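Side-chain contacts in catalase-3 (Neurospora crassa, PDB 4AJ9), which breaks hydrogen peroxide down to oxygen and water with the help of a heme cofactor: residues E474-K477 / K478-E482; N489-A492 / K493-V497. All coordinates share one frame; numbering follows the deposited sequence.

How the contacts relate
Both contacts are local, each within a single helix. Contact 1 lies on helix 474-487 and contact 2 on helix 489-499, the next helix along the chain. Contact 1 closes before contact 2 opens, and their centres are about 12 Å apart. All four segments belong to the catalase-related immune-responsive region, away from the heme pocket and the active-site residues. The two helices pack on each other through Leu-481, whose CD2 lies 3.9 Å from Val-495 CG1. Contact 2 also faces helix 454-468 and a C-terminal part of the chain. Contact 1 packs on residues of two neighbouring subunits, and Val-497 of contact 2 packs on Leu-607 of one of these two.

Contact 1. Residues E474-K477 / K478-E482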
loop_
_atom_site.group_PDB
_atom_site.type_symbol
_atom_site.label_atom_id
_atom_site.label_comp_id
_atom_site.label_asym_id
_atom_site.label_seq_id
_atom_site.Cartn_x
_atom_site.Cartn_y
_atom_site.Cartn_z
ATOM N N GLU C 474 -30.834 2.561 30.156
ATOM C CA GLU C 474 -31.980 1.823 30.680
ATOM C C GLU C 474 -32.933 1.335 29.583
ATOM O O GLU C 474 -33.371 0.184 29.618
ATOM C CB GLU C 474 -32.749 2.652 31.719
ATOM C CG GLU C 474 -33.952 1.937 32.310
ATOM C CD GLU C 474 -33.609 1.116 33.551
ATOM O OE1 GLU C 474 -32.467 0.612 33.655
ATOM O OE2 GLU C 474 -34.487 0.986 34.430
ATOM N N GLN C 475 -33.271 2.197 28.624
ATOM C CA GLN C 475 -34.186 1.765 27.556
ATOM C C GLN C 475 -33.639 0.564 26.790
ATOM O O GLN C 475 -34.390 -0.342 26.415
ATOM C CB GLN C 475 -34.515 2.898 26.582
ATOM C CG GLN C 475 -35.622 2.533 25.588
ATOM C CD GLN C 475 -36.887 2.068 26.297
ATOM O OE1 GLN C 475 -37.288 2.646 27.304
ATOM N NE2 GLN C 475 -37.502 1.004 25.789
ATOM N N VAL C 476 -32.332 0.562 26.539
ATOM C CA VAL C 476 -31.719 -0.565 25.852
ATOM C C VAL C 476 -31.931 -1.857 26.643
ATOM O O VAL C 476 -32.319 -2.879 26.076
ATOM C CB VAL C 476 -30.220 -0.320 25.527
ATOM C CG1 VAL C 476 -29.560 -1.605 25.056
ATOM C CG2 VAL C 476 -30.081 0.786 24.469
ATOM N N LYS C 477 -31.699 -1.819 27.956
ATOM C CA LYS C 477 -31.971 -2.996 28.781
ATOM C C LYS C 477 -33.432 -3.444 28.669
ATOM O O LYS C 477 -33.706 -4.639 28.623
ATOM C CB LYS C 477 -31.563 -2.780 30.246
ATOM C CG LYS C 477 -30.059 -2.968 30.485
ATOM C CD LYS C 477 -29.653 -2.670 31.926
ATOM C CE LYS C 477 -29.777 -1.186 32.257
ATOM N NZ LYS C 477 -29.323 -0.904 33.654
ATOM N N LYS C 478 -34.365 -2.491 28.620
ATOM C CA LYS C 478 -35.780 -2.843 28.517
ATOM C C LYS C 478 -36.082 -3.449 27.157
ATOM O O LYS C 478 -36.872 -4.388 27.045
ATOM C CB LYS C 478 -36.674 -1.628 28.753
ATOM C CG LYS C 478 -36.689 -1.139 30.188
ATOM C CD LYS C 478 -37.590 0.083 30.307
ATOM C CE LYS C 478 -37.688 0.568 31.747
ATOM N NZ LYS C 478 -38.302 1.926 31.814
ATOM N N ASN C 479 -35.447 -2.903 26.122
ATOM C CA ASN C 479 -35.577 -3.431 24.764
ATOM C C ASN C 479 -35.073 -4.862 24.700
ATOM O O ASN C 479 -35.671 -5.714 24.051
ATOM C CB ASN C 479 -34.820 -2.541 23.772
ATOM C CG ASN C 479 -35.445 -1.178 23.634
ATOM O OD1 ASN C 479 -36.598 -0.989 23.996
ATOM N ND2 ASN C 479 -34.693 -0.219 23.103
ATOM N N VAL C 480 -33.960 -5.121 25.380
ATOM C CA VAL C 480 -33.425 -6.474 25.471
ATOM C C VAL C 480 -34.418 -7.429 26.148
ATOM O O VAL C 480 -34.678 -8.513 25.637
ATOM C CB VAL C 480 -32.061 -6.484 26.197
ATOM C CG1 VAL C 480 -31.618 -7.903 26.498
ATOM C CG2 VAL C 480 -31.017 -5.764 25.349
ATOM N N LEU C 481 -34.991 -7.019 27.282
ATOM C CA LEU C 481 -35.989 -7.850 27.971
ATOM C C LEU C 481 -37.194 -8.132 27.083
ATOM O O LEU C 481 -37.693 -9.250 27.038
ATOM C CB LEU C 481 -36.465 -7.194 29.269
ATOM C CG LEU C 481 -35.505 -7.312 30.452
ATOM C CD1 LEU C 481 -36.089 -6.614 31.665
ATOM C CD2 LEU C 481 -35.218 -8.777 30.760
ATOM N N GLU C 482 -37.670 -7.105 26.388
ATOM C CA GLU C 482 -38.828 -7.268 25.523
ATOM C C GLU C 482 -38.561 -8.326 24.451
ATOM O O GLU C 482 -39.438 -9.121 24.111
ATOM C CB GLU C 482 -39.212 -5.936 24.884
ATOM C CG GLU C 482 -40.278 -6.066 23.828
ATOM C CD GLU C 482 -40.757 -4.723 23.324
ATOM O OE1 GLU C 482 -39.919 -3.944 22.819
ATOM O OE2 GLU C 482 -41.972 -4.447 23.430
#
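Gln-475 and Asn-479 join their side-chain amides across one turn of helix 474-487. From CB the Gln-475 chain starts away from the next turn. CG stands anti to the backbone N (chi1 -171°), and a bend at chi2 (55°) turns the end back. CG then lies 3.8 Å from Asn-479 ND2. Beyond CD the amide divides. OE1 comes to 4.0 Å from Lys-478 CD, a loose contact. NE2 donates a hydrogen bond to Asn-479 OD1 at 2.8 Å. That acceptor lies near the Gln-475 amide plane, but NE2 sits above the carbonyl plane of Asn-479, off its lone pairs. The two amide planes are 56° apart. The backbone also links this pair, since Asn-479 N donates to Gln-475 O at 2.8 Å. Alongside, Glu-474 CG meets Lys-478 CE at 4.0 Å, while a salt bridge joins Glu-474 OE1 to Lys-477 NZ at 3.5 Å. Tyr-401 of the second subunit packs on Gln-475, Val-476 and Asn-479. The amide-amide hydrogen bond thus links two neutral polar groups beside that tyrosine, and the acid and lysines alongside probably stabilise each other electrostatically.

Contact 2. Residues N489-A492 / K493-V497; sequences NDVA and KRVAV
Asp-490 and Arg-494 meet because their torsions turn them to each other along helix 489-499. Asp-490 places CG opposite its backbone N (chi1 -170°), and Arg-494 bends at chi3 (77°). The result is an i to i+4 salt bridge on an alpha-helix. Arg-494 NH1 donates to Asp-490 OD2 at 2.9 Å. The oxygen lies at the edge of the guanidinium, close to its plane, and is met nearly along its C-O axis. The carboxylate and guanidinium planes are still 46° apart, so the groups do not lie flat in one plane. The aliphatic part of the arginine takes part too. Its CD sits 3.2 Å from Asp-490 OD2, and its CG is 3.3 Å from Asp-490 O.

The guanidinium has other partners. NE forms a salt bridge with Asp-677, and NH2 bonds to Gln-458. Three groups therefore hold it in place, and two carboxylates probably stabilise its positive charge.

Asn-489 and Lys-493 form the next i to i+4 pair. Lys-493 CG and CD pass Asn-489 OD1, and the bends at chi3 and chi4 of the lysine lead NZ away. The Asn-489 ND2 group is instead held by Asn-485 and by the carbonyl of Pro-504.

Val-491 and Val-495 are buried, with Val-491 CG1 and Val-495 CG2 4.3 Å apart. Val-495 also packs on Leu-484 of helix 474-487 and on Ile-464 of helix 454-468. Arg-494 reaches helix 454-468 as well, packing on Ile-461. The backbone bonds of the helix follow the usual pattern, and in one of them Ala-496 N donates to Ala-492 O at 2.7 Å. Closest to the lysine chain is the amide oxygen of Asn-489, with OD1 3.2 Å from Lys-493 CD.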
loop_
_atom_site.group_PDB
_atom_site.type_symbol
_atom_site.label_atom_id
_atom_site.label_comp_id
_atom_site.label_asym_id
_atom_site.label_seq_id
_atom_site.Cartn_x
_atom_site.Cartn_y
_atom_site.Cartn_z
ATOM N N ASN C 489 -40.706 -16.531 28.239
ATOM C CA ASN C 489 -41.096 -15.727 29.383
ATOM C C ASN C 489 -40.241 -16.004 30.624
ATOM O O ASN C 489 -39.874 -15.073 31.337
ATOM C CB ASN C 489 -42.589 -15.894 29.690
ATOM C CG ASN C 489 -43.030 -15.073 30.880
ATOM O OD1 ASN C 489 -43.351 -15.619 31.933
ATOM N ND2 ASN C 489 -43.038 -13.747 30.723
ATOM N N ASP C 490 -39.913 -17.270 30.879
ATOM C CA ASP C 490 -39.089 -17.612 32.038
ATOM C C ASP C 490 -37.670 -17.048 31.913
ATOM O O ASP C 490 -37.090 -16.590 32.893
ATOM C CB ASP C 490 -38.998 -19.126 32.231
ATOM C CG ASP C 490 -38.358 -19.498 33.551
ATOM O OD1 ASP C 490 -38.752 -18.906 34.573
ATOM O OD2 ASP C 490 -37.454 -20.364 33.572
ATOM N N VAL C 491 -37.108 -17.101 30.710
ATOM C CA VAL C 491 -35.781 -16.540 30.491
ATOM C C VAL C 491 -35.788 -15.053 30.809
ATOM O O VAL C 491 -34.921 -14.559 31.533
ATOM C CB VAL C 491 -35.282 -16.760 29.046
ATOM C CG1 VAL C 491 -34.051 -15.887 28.779
ATOM C CG2 VAL C 491 -34.931 -18.220 28.821
ATOM N N ALA C 492 -36.779 -14.339 30.280
ATOM C CA ALA C 492 -36.848 -12.899 30.489
ATOM C C ALA C 492 -37.041 -12.567 31.972
ATOM O O ALA C 492 -36.426 -11.635 32.485
ATOM C CB ALA C 492 -37.958 -12.282 29.637
ATOM N N LYS C 493 -37.890 -13.333 32.654
ATOM C CA LYS C 493 -38.084 -13.168 34.101
ATOM C C LYS C 493 -36.763 -13.322 34.857
ATOM O O LYS C 493 -36.371 -12.461 35.666
ATOM C CB LYS C 493 -39.141 -14.158 34.628
ATOM C CG LYS C 493 -40.587 -13.733 34.320
ATOM C CD LYS C 493 -41.573 -14.893 34.472
ATOM C CE LYS C 493 -41.708 -15.349 35.913
ATOM N NZ LYS C 493 -42.403 -14.331 36.753
ATOM N N ARG C 494 -36.054 -14.403 34.567
ATOM C CA ARG C 494 -34.821 -14.691 35.281
ATOM C C ARG C 494 -33.732 -13.649 35.001
ATOM O O ARG C 494 -33.018 -13.234 35.912
ATOM C CB ARG C 494 -34.371 -16.127 34.990
ATOM C CG ARG C 494 -35.288 -17.145 35.661
ATOM C CD ARG C 494 -35.271 -18.495 34.978
ATOM N NE ARG C 494 -34.076 -19.268 35.294
ATOM C CZ ARG C 494 -33.849 -20.496 34.839
ATOM N NH1 ARG C 494 -34.737 -21.095 34.044
ATOM N NH2 ARG C 494 -32.740 -21.131 35.172
ATOM N N VAL C 495 -33.636 -13.197 33.752
ATOM C CA VAL C 495 -32.708 -12.121 33.403
ATOM C C VAL C 495 -33.141 -10.800 34.040
ATOM O O VAL C 495 -32.327 -10.084 34.617
ATOM C CB VAL C 495 -32.581 -11.944 31.868
ATOM C CG1 VAL C 495 -31.869 -10.633 31.530
ATOM C CG2 VAL C 495 -31.869 -13.152 31.242
ATOM N N ALA C 496 -34.429 -10.489 33.939
ATOM C CA ALA C 496 -34.969 -9.258 34.513
ATOM C C ALA C 496 -34.565 -9.096 35.977
ATOM O O ALA C 496 -34.293 -7.988 36.428
ATOM C CB ALA C 496 -36.494 -9.220 34.376
ATOM N N VAL C 497 -34.526 -10.198 36.717
ATOM C CA VAL C 497 -34.160 -10.124 38.130
ATOM C C VAL C 497 -32.828 -9.411 38.308
ATOM O O VAL C 497 -32.710 -8.487 39.110
ATOM C CB VAL C 497 -34.064 -11.511 38.774
ATOM C CG1 VAL C 497 -33.420 -11.400 40.161
ATOM C CG2 VAL C 497 -35.443 -12.144 38.873
#